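Long-range contact in oxaloacetate acetyl hydrolase (Cryphonectria parasitica, PDB 3LYE), which belongs to the phosphoenolpyruvate phosphomutase family of TIM-barrel proteins and carries bound calcium ions in this model: residues 119-124 and 166-171. Sequence-based numbering, arbitrary orientation.
Sequences GAHLED and IARTDA
Asp124 spends both carboxylate oxygens on the end of the neighbouring strand, at Thr169 and Asp170. OD2 takes the backbone N of Asp170 at 2.7 Å through its syn lone pair, while OD1 accepts from Thr169 OG1, also at 2.7 Å, with the hydroxyl lying somewhat out of the carboxylate plane. That hydroxyl works twice: while donating to Asp124 OD1, Thr169 OG1 also accepts from Ala171 N, closing an ST turn. Arg183 of helix 177-189 adds a salt bridge to Asp124 OD1. Further back, the two chains run as neighbouring parallel strands of the TIM barrel, and Asp124 ties together the loops leaving their C-terminal ends, the side where these barrels carry their active sites. Three backbone bonds hold the strands: Ile166 N to Ala120 O, Leu122 N to Ile166 O and Arg168 N to Leu122 O, all 2.9 Å. Ile166 O also meets the CA-H of His121.

Arg168 reaches out fully extended, CG anti to the backbone N (chi1 166°), and grips Asp170 side-on: NE to OD2 and NH2 to OD1, each 2.9 Å. Glu123 does not compete for those N-H groups. Its OE2 sits over the guanidinium centre, 3.5 Å from Arg168 NE, a purely electrostatic pairing, so the one cation probably offsets the 4.1 Å approach of Glu123 OE2 to Asp170 OD2. Lys137 supplies Asp170 OD1 with a second positive partner, and a bound calcium ion lies about 4 Å from the nearest atom of the Glu123 side chain. Beside the arginine, the His121 ring brings CE1 near NH1, its NE2 hydrogen-bonded to Tyr50.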
# COMPACT_ATOMS: atom_id res chain seq x y z
N GLY A 119 5.09 -2.32 -21.48
CA GLY A 119 6.42 -2.85 -21.61
C GLY A 119 7.30 -2.34 -20.48
O GLY A 119 6.89 -1.48 -19.69
N ALA A 120 8.51 -2.86 -20.40
CA ALA A 120 9.45 -2.47 -19.36
C ALA A 120 10.86 -2.82 -19.71
O ALA A 120 11.09 -3.73 -20.50
CB ALA A 120 9.10 -3.20 -18.04
N HIS A 121 11.82 -2.09 -19.14
CA HIS A 121 13.25 -2.34 -19.34
C HIS A 121 13.82 -3.02 -18.10
O HIS A 121 13.57 -2.62 -16.95
CB HIS A 121 14.03 -1.14 -19.84
CG HIS A 121 14.06 0.07 -18.95
ND1 HIS A 121 14.87 0.20 -17.85
CD2 HIS A 121 13.46 1.28 -19.12
CE1 HIS A 121 14.75 1.42 -17.36
NE2 HIS A 121 13.88 2.09 -18.09
N LEU A 122 14.63 -4.04 -18.38
CA LEU A 122 15.28 -4.93 -17.40
C LEU A 122 16.76 -4.92 -17.68
O LEU A 122 17.17 -5.24 -18.79
CB LEU A 122 14.65 -6.32 -17.60
CG LEU A 122 15.20 -7.48 -16.80
CD1 LEU A 122 15.21 -7.19 -15.32
CD2 LEU A 122 14.35 -8.73 -17.10
N GLU A 123 17.54 -4.57 -16.68
CA GLU A 123 18.97 -4.41 -16.79
C GLU A 123 19.86 -5.43 -16.16
O GLU A 123 19.40 -6.35 -15.50
CB GLU A 123 19.30 -2.99 -16.25
CG GLU A 123 19.23 -2.91 -14.73
CD GLU A 123 18.86 -1.52 -14.19
OE1 GLU A 123 19.24 -1.22 -13.05
OE2 GLU A 123 18.16 -0.77 -14.87
N ASP A 124 21.15 -5.25 -16.46
CA ASP A 124 22.20 -6.12 -15.98
C ASP A 124 22.97 -5.60 -14.79
O ASP A 124 24.01 -6.15 -14.45
CB ASP A 124 23.13 -6.53 -17.13
CG ASP A 124 23.79 -5.36 -17.83
OD1 ASP A 124 24.65 -5.64 -18.69
OD2 ASP A 124 23.40 -4.19 -17.58
N ILE A 166 12.16 -4.88 -22.89
CA ILE A 166 13.33 -4.16 -23.33
C ILE A 166 14.50 -4.61 -22.49
O ILE A 166 14.49 -4.51 -21.26
CB ILE A 166 13.14 -2.63 -23.17
CG1 ILE A 166 11.96 -2.14 -24.00
CG2 ILE A 166 14.45 -1.87 -23.49
CD1 ILE A 166 11.08 -1.11 -23.25
N ALA A 167 15.51 -5.14 -23.17
CA ALA A 167 16.73 -5.60 -22.53
C ALA A 167 17.70 -4.45 -22.46
O ALA A 167 18.19 -3.99 -23.49
CB ALA A 167 17.36 -6.77 -23.30
N ARG A 168 17.99 -4.01 -21.25
CA ARG A 168 18.93 -2.91 -21.02
C ARG A 168 20.27 -3.43 -20.52
O ARG A 168 20.31 -4.33 -19.69
CB ARG A 168 18.37 -1.96 -19.95
CG ARG A 168 19.39 -0.97 -19.38
CD ARG A 168 18.72 0.05 -18.51
NE ARG A 168 19.69 0.67 -17.63
CZ ARG A 168 19.45 1.75 -16.90
NH1 ARG A 168 18.27 2.35 -16.98
NH2 ARG A 168 20.38 2.24 -16.10
N THR A 169 21.35 -2.85 -21.05
CA THR A 169 22.68 -3.20 -20.61
C THR A 169 23.36 -1.90 -20.19
O THR A 169 23.36 -0.89 -20.91
CB THR A 169 23.57 -3.98 -21.61
OG1 THR A 169 24.85 -4.20 -21.00
CG2 THR A 169 23.77 -3.27 -22.88
N ASP A 170 23.94 -1.98 -19.01
CA ASP A 170 24.68 -0.90 -18.39
C ASP A 170 26.17 -1.24 -18.42
O ASP A 170 26.95 -0.64 -17.69
CB ASP A 170 24.24 -0.78 -16.94
CG ASP A 170 22.93 -0.08 -16.79
OD1 ASP A 170 22.92 1.15 -16.99
OD2 ASP A 170 21.92 -0.73 -16.49
N ALA A 171 26.56 -2.17 -19.28
CA ALA A 171 27.96 -2.60 -19.37
C ALA A 171 28.95 -1.70 -20.13
O ALA A 171 30.15 -1.97 -20.08
CB ALA A 171 28.02 -4.00 -20.01